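Local coordinates for protein ribonuclease J (Methanolobus psychrophilus R15, PDB 5HAB) that probably degrades RNA as an archaeal member of the RNase J family of metallo-beta-lactamase, beta-CASP exoribonucleases, at residues T131-H136 with E296-T301; C102-L107 with T172-I177. The protein carries 1 engineered substitution. All blocks are in the same frame, centred on the assembly; numbering follows the deposited sequence.

In the fold
Coming from the N terminus, the chain leaves strand 96-102 into loop 102-107, passes through helix 128-138, where contact 1 begins, and reaches the turn 172-177 after strand 166-172. There contact 2 closes a loop of 64 intervening residues, joining the ends of strands from two different sheets of the beta-lactamase domain. Contact 1 closes later, when helix 293-304 of the beta-CASP domain returns to helix 128-138 after 159 residues. The two loops therefore cross. Their centres lie about 13 Å apart, and they meet directly: Leu133 CD1 packs against Gly105 O and Ile176 CD1, while Ile134 packs on Cys102. Helix 128-138 is thus shared between the buried loops and the domain interface.

Contact 1: residues T131-H136 with E296-T301; sequences TALIKH and ERYVGT
At the interface between the beta-lactamase and beta-CASP domains, Leu133 and His136 on helix 128-138 meet Tyr298, Arg297 and Thr301 on helix 293-304. The short segments run roughly antiparallel, at 142°, with their axes 10.7 Å apart. Both methyls of Leu133 meet the CD1-CE1 bond of Tyr298, CD2 obliquely at 3.6 Å from CD1; the two side chains cross at nearly a right angle. A turn further on, the His136 ring presents its ND1-CE1 edge to Thr301 OG1, which lies near the ring plane, 3.4 Å from ND1. That hydroxyl donates to Arg297 O at 2.6 Å, while Thr301 N reaches the same oxygen from the opposite face of the carbonyl plane. With OG1 turned back in this way (chi1 -58°), Thr301 sends CG2 across to Ala132 CB, 3.7 Å away. Arg297 bends at chi2 and chi3, so NH1 ends 3.6 Å from His136 O. Tyr298 also packs on an RNA phosphate. No clear hydrogen bond links 131-136 with 296-301, though Tyr129 OH joins the helices at Tyr298 O; the Leu133-Tyr298 and Ala132-Thr301 packing is apolar, and Thr301 OG1 and His136 O have partners in or beside their own helices, Arg297 O and Ser140 OG.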
loop_
_atom_site.group_PDB
_atom_site.type_symbol
_atom_site.label_atom_id
_atom_site.label_comp_id
_atom_site.label_asym_id
_atom_site.label_seq_id
_atom_site.Cartn_x
_atom_site.Cartn_y
_atom_site.Cartn_z
ATOM N N THR B 131 36.488 -17.063 -2.161
ATOM C CA THR B 131 37.114 -18.376 -2.027
ATOM C C THR B 131 37.311 -18.717 -0.563
ATOM O O THR B 131 37.049 -19.839 -0.149
ATOM C CB THR B 131 38.487 -18.451 -2.728
ATOM O OG1 THR B 131 39.363 -17.468 -2.166
ATOM C CG2 THR B 131 38.358 -18.221 -4.230
ATOM N N ALA B 132 37.760 -17.741 0.219
ATOM C CA ALA B 132 37.947 -17.950 1.648
ATOM C C ALA B 132 36.633 -18.338 2.320
ATOM O O ALA B 132 36.602 -19.261 3.132
ATOM C CB ALA B 132 38.532 -16.709 2.301
ATOM N N LEU B 133 35.550 -17.638 1.985
ATOM C CA LEU B 133 34.257 -17.935 2.607
ATOM C C LEU B 133 33.732 -19.314 2.212
ATOM O O LEU B 133 33.141 -20.030 3.034
ATOM C CB LEU B 133 33.224 -16.876 2.235
ATOM C CG LEU B 133 33.479 -15.480 2.796
ATOM C CD1 LEU B 133 32.635 -14.471 2.043
ATOM C CD2 LEU B 133 33.205 -15.437 4.288
ATOM N N ILE B 134 33.938 -19.672 0.947
ATOM C CA ILE B 134 33.538 -20.984 0.462
ATOM C C ILE B 134 34.341 -22.062 1.183
ATOM O O ILE B 134 33.776 -23.053 1.637
ATOM C CB ILE B 134 33.688 -21.108 -1.063
ATOM C CG1 ILE B 134 32.724 -20.160 -1.781
ATOM C CG2 ILE B 134 33.405 -22.536 -1.498
ATOM C CD1 ILE B 134 32.933 -20.128 -3.284
ATOM N N LYS B 135 35.654 -21.876 1.300
ATOM C CA LYS B 135 36.472 -22.850 2.030
ATOM C C LYS B 135 36.028 -23.005 3.475
ATOM O O LYS B 135 35.826 -24.126 3.948
ATOM C CB LYS B 135 37.961 -22.484 2.008
ATOM C CG LYS B 135 38.627 -22.604 0.667
ATOM C CD LYS B 135 40.107 -22.297 0.777
ATOM C CE LYS B 135 40.747 -22.228 -0.594
ATOM N NZ LYS B 135 42.178 -21.830 -0.522
ATOM N N HIS B 136 35.877 -21.882 4.172
ATOM C CA HIS B 136 35.468 -21.919 5.571
ATOM C C HIS B 136 34.112 -22.595 5.717
ATOM O O HIS B 136 33.835 -23.221 6.735
ATOM C CB HIS B 136 35.436 -20.510 6.172
ATOM C CG HIS B 136 36.793 -19.893 6.323
ATOM N ND1 HIS B 136 36.981 -18.594 6.746
ATOM C CD2 HIS B 136 38.028 -20.396 6.091
ATOM C CE1 HIS B 136 38.277 -18.325 6.771
ATOM N NE2 HIS B 136 38.932 -19.403 6.378
ATOM N N GLU B 296 32.399 -12.559 13.438
ATOM C CA GLU B 296 33.764 -13.058 13.550
ATOM C C GLU B 296 34.186 -13.723 12.246
ATOM O O GLU B 296 35.278 -13.467 11.739
ATOM C CB GLU B 296 33.890 -14.032 14.721
ATOM C CG GLU B 296 35.314 -14.493 14.989
ATOM C CD GLU B 296 35.426 -15.341 16.243
ATOM O OE1 GLU B 296 34.579 -16.240 16.435
ATOM O OE2 GLU B 296 36.364 -15.108 17.035
ATOM N N ARG B 297 33.300 -14.553 11.698
ATOM C CA ARG B 297 33.551 -15.230 10.427
ATOM C C ARG B 297 33.867 -14.228 9.308
ATOM O O ARG B 297 35.004 -14.157 8.835
ATOM C CB ARG B 297 32.342 -16.091 10.036
ATOM C CG ARG B 297 32.490 -16.855 8.716
ATOM C CD ARG B 297 33.484 -18.008 8.793
ATOM N NE ARG B 297 33.002 -19.114 9.620
ATOM C CZ ARG B 297 32.337 -20.166 9.147
ATOM N NH1 ARG B 297 32.078 -20.264 7.850
ATOM N NH2 ARG B 297 31.936 -21.127 9.969
ATOM N N TYR B 298 32.871 -13.435 8.912
ATOM C CA TYR B 298 33.013 -12.539 7.761
ATOM C C TYR B 298 34.022 -11.405 7.964
ATOM O O TYR B 298 34.883 -11.165 7.108
ATOM C CB TYR B 298 31.652 -11.941 7.390
ATOM C CG TYR B 298 30.700 -12.915 6.731
ATOM C CD1 TYR B 298 30.692 -13.073 5.349
ATOM C CD2 TYR B 298 29.811 -13.676 7.482
ATOM C CE1 TYR B 298 29.827 -13.960 4.733
ATOM C CE2 TYR B 298 28.940 -14.569 6.872
ATOM C CZ TYR B 298 28.954 -14.705 5.498
ATOM O OH TYR B 298 28.096 -15.584 4.878
ATOM N N VAL B 299 33.914 -10.702 9.086
ATOM C CA VAL B 299 34.770 -9.546 9.321
ATOM C C VAL B 299 36.187 -10.022 9.613
ATOM O O VAL B 299 37.154 -9.457 9.096
ATOM C CB VAL B 299 34.228 -8.657 10.450
ATOM C CG1 VAL B 299 35.069 -7.404 10.584
ATOM C CG2 VAL B 299 32.778 -8.292 10.180
ATOM N N GLY B 300 36.302 -11.063 10.434
ATOM C CA GLY B 300 37.589 -11.683 10.698
ATOM C C GLY B 300 38.301 -12.080 9.418
ATOM O O GLY B 300 39.450 -11.686 9.192
ATOM N N THR B 301 37.610 -12.846 8.575
ATOM C CA THR B 301 38.161 -13.259 7.287
ATOM C C THR B 301 38.585 -12.058 6.444
ATOM O O THR B 301 39.675 -12.057 5.872
ATOM C CB THR B 301 37.159 -14.101 6.479
ATOM O OG1 THR B 301 36.787 -15.259 7.233
ATOM C CG2 THR B 301 37.776 -14.542 5.160
#

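Contact 2: residues C102-L107 with T172-I177; sequences CTHGAL and TQHSII. Engineered in segment 102-107: Ala106 (natural residue His). With nucleotides of chain D.
Ala106 and Ile176 mark the closest backbone approach of two irregular loops, their CA atoms 7.2 Å apart; no direct hydrogen bond joins the segments, but a water donates to Ile177 O at 2.8 Å and weakly accepts from Gly105 N. His104 and Ile176 carry the contact. The His104 ring is tucked between its own backbone N and carbonyl carbon (chi1 64°), which brings ND1 back to accept from Ala106 N at 3.0 Å, nearly straight at 164° and close to the ring plane. The other nitrogen, NE2, is bonded to Asp196 OD2, so the ring is fixed at both nitrogens. Ile176 CG2 sits over one face, 4.2 Å from the ring centroid, as a CH-pi contact, while its CD1 presses 3.8 Å from Ala106 N. The His174 ring lies nearly parallel to that of His104, planes 20° apart, but displaced, so that the rings barely overlap; its ND1 bonds to Gly409 O. Ala106, engineered in place of histidine, precedes helix 107-110, whose first N-H, from Leu107, binds OP2 of nucleotide A3 of chain D at 3.1 Å. The 104-109 sequence, allowing for that substitution, is the HxHxDH signature of metallo-beta-lactamases, and with His174 and Asp196 the arrangement is consistent with the family's two-zinc active site.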
loop_
_atom_site.group_PDB
_atom_site.type_symbol
_atom_site.label_atom_id
_atom_site.label_comp_id
_atom_site.label_asym_id
_atom_site.label_seq_id
_atom_site.Cartn_x
_atom_site.Cartn_y
_atom_site.Cartn_z
ATOM N N CYS B 102 31.513 -18.603 -8.676
ATOM C CA CYS B 102 30.752 -17.886 -7.662
ATOM C C CYS B 102 31.128 -16.415 -7.710
ATOM O O CYS B 102 32.261 -16.047 -7.394
ATOM C CB CYS B 102 31.010 -18.459 -6.277
ATOM S SG CYS B 102 30.309 -20.096 -6.035
ATOM N N THR B 103 30.174 -15.571 -8.099
ATOM C CA THR B 103 30.478 -14.168 -8.350
ATOM C C THR B 103 30.649 -13.380 -7.054
ATOM O O THR B 103 31.245 -12.304 -7.062
ATOM C CB THR B 103 29.386 -13.501 -9.203
ATOM O OG1 THR B 103 28.100 -13.847 -8.681
ATOM C CG2 THR B 103 29.485 -13.964 -10.651
ATOM N N HIS B 104 30.141 -13.917 -5.948
ATOM C CA HIS B 104 30.461 -13.377 -4.624
ATOM C C HIS B 104 30.101 -14.375 -3.531
ATOM O O HIS B 104 29.608 -15.468 -3.814
ATOM C CB HIS B 104 29.753 -12.030 -4.369
ATOM C CG HIS B 104 28.257 -12.114 -4.335
ATOM N ND1 HIS B 104 27.572 -12.884 -3.420
ATOM C CD2 HIS B 104 27.313 -11.490 -5.080
ATOM C CE1 HIS B 104 26.273 -12.752 -3.619
ATOM N NE2 HIS B 104 26.089 -11.909 -4.619
ATOM N N GLY B 105 30.315 -13.985 -2.278
ATOM C CA GLY B 105 30.216 -14.924 -1.179
ATOM C C GLY B 105 29.009 -14.857 -0.263
ATOM O O GLY B 105 29.026 -15.451 0.817
ATOM N N ALA B 106 27.955 -14.164 -0.683
ATOM C CA ALA B 106 26.731 -14.104 0.115
ATOM C C ALA B 106 25.898 -15.352 -0.151
ATOM O O ALA B 106 26.097 -16.021 -1.168
ATOM C CB ALA B 106 25.939 -12.848 -0.201
ATOM N N LEU B 107 24.955 -15.650 0.742
ATOM C CA LEU B 107 24.226 -16.924 0.701
ATOM C C LEU B 107 23.349 -17.127 -0.531
ATOM O O LEU B 107 23.003 -18.257 -0.861
ATOM C CB LEU B 107 23.351 -17.097 1.945
ATOM C CG LEU B 107 24.023 -17.467 3.269
ATOM C CD1 LEU B 107 22.964 -17.806 4.301
ATOM C CD2 LEU B 107 24.978 -18.631 3.087
ATOM N N THR B 172 33.009 -5.240 -9.860
ATOM C CA THR B 172 31.812 -4.423 -9.747
ATOM C C THR B 172 31.560 -4.148 -8.270
ATOM O O THR B 172 32.362 -4.542 -7.419
ATOM C CB THR B 172 30.588 -5.107 -10.392
ATOM O OG1 THR B 172 29.512 -4.166 -10.496
ATOM C CG2 THR B 172 30.137 -6.311 -9.562
ATOM N N GLN B 173 30.458 -3.473 -7.960
ATOM C CA GLN B 173 30.138 -3.174 -6.570
ATOM C C GLN B 173 28.873 -3.897 -6.136
ATOM O O GLN B 173 28.034 -4.244 -6.965
ATOM C CB GLN B 173 29.981 -1.666 -6.364
ATOM C CG GLN B 173 31.295 -0.908 -6.255
ATOM C CD GLN B 173 32.001 -1.152 -4.936
ATOM O OE1 GLN B 173 31.388 -1.100 -3.867
ATOM N NE2 GLN B 173 33.304 -1.406 -5.003
ATOM N N HIS B 174 28.740 -4.104 -4.829
ATOM C CA HIS B 174 27.588 -4.791 -4.252
ATOM C C HIS B 174 27.669 -4.698 -2.731
ATOM O O HIS B 174 28.635 -4.159 -2.189
ATOM C CB HIS B 174 27.537 -6.254 -4.704
ATOM C CG HIS B 174 26.259 -6.952 -4.350
ATOM N ND1 HIS B 174 25.020 -6.441 -4.668
ATOM C CD2 HIS B 174 26.030 -8.110 -3.688
ATOM C CE1 HIS B 174 24.082 -7.260 -4.227
ATOM N NE2 HIS B 174 24.668 -8.282 -3.629
ATOM N N SER B 175 26.661 -5.224 -2.042
ATOM C CA SER B 175 26.605 -5.160 -0.585
ATOM C C SER B 175 27.577 -6.125 0.098
ATOM O O SER B 175 27.522 -6.326 1.313
ATOM C CB SER B 175 25.180 -5.441 -0.114
ATOM O OG SER B 175 24.675 -6.607 -0.734
ATOM N N ILE B 176 28.460 -6.728 -0.689
ATOM C CA ILE B 176 29.549 -7.527 -0.149
ATOM C C ILE B 176 30.772 -7.230 -1.002
ATOM O O ILE B 176 30.656 -6.934 -2.196
ATOM C CB ILE B 176 29.213 -9.038 -0.105
ATOM C CG1 ILE B 176 30.314 -9.811 0.630
ATOM C CG2 ILE B 176 29.010 -9.596 -1.508
ATOM C CD1 ILE B 176 30.055 -11.305 0.770
ATOM N N ILE B 177 31.941 -7.272 -0.375
ATOM C CA ILE B 177 33.182 -6.914 -1.041
ATOM C C ILE B 177 33.579 -7.995 -2.039
ATOM O O ILE B 177 33.174 -9.156 -1.905
ATOM C CB ILE B 177 34.300 -6.673 -0.015
ATOM C CG1 ILE B 177 34.404 -7.861 0.943
ATOM C CG2 ILE B 177 34.037 -5.396 0.765
ATOM C CD1 ILE B 177 35.572 -7.776 1.901
ATOM P P A D 3 23.872 -13.048 3.720
ATOM O OP1 A D 3 25.184 -12.861 4.392
ATOM O OP2 A D 3 23.818 -13.131 2.239
ATOM O "O5'" A D 3 23.187 -14.367 4.299
ATOM C "C5'" A D 3 23.276 -14.696 5.680
ATOM C "C4'" A D 3 22.089 -14.180 6.455
ATOM O "O4'" A D 3 20.924 -15.013 6.224
ATOM C "C3'" A D 3 22.233 -14.163 7.967
ATOM O "O3'" A D 3 22.977 -13.050 8.429
ATOM C "C2'" A D 3 20.784 -14.162 8.444
ATOM O "O2'" A D 3 20.236 -12.853 8.378
ATOM C "C1'" A D 3 20.105 -15.025 7.375
ATOM N N9 A D 3 19.883 -16.417 7.817
ATOM C C8 A D 3 20.655 -17.535 7.612
ATOM N N7 A D 3 20.153 -18.627 8.144
ATOM C C5 A D 3 18.971 -18.200 8.737
ATOM C C6 A D 3 17.967 -18.871 9.468
ATOM N N6 A D 3 17.990 -20.178 9.740
ATOM N N1 A D 3 16.921 -18.141 9.916
ATOM C C2 A D 3 16.887 -16.830 9.648
ATOM N N3 A D 3 17.764 -16.090 8.975
ATOM C C4 A D 3 18.794 -16.842 8.542
HETATM O O HOH W 1 32.799 -11.972 -2.003
#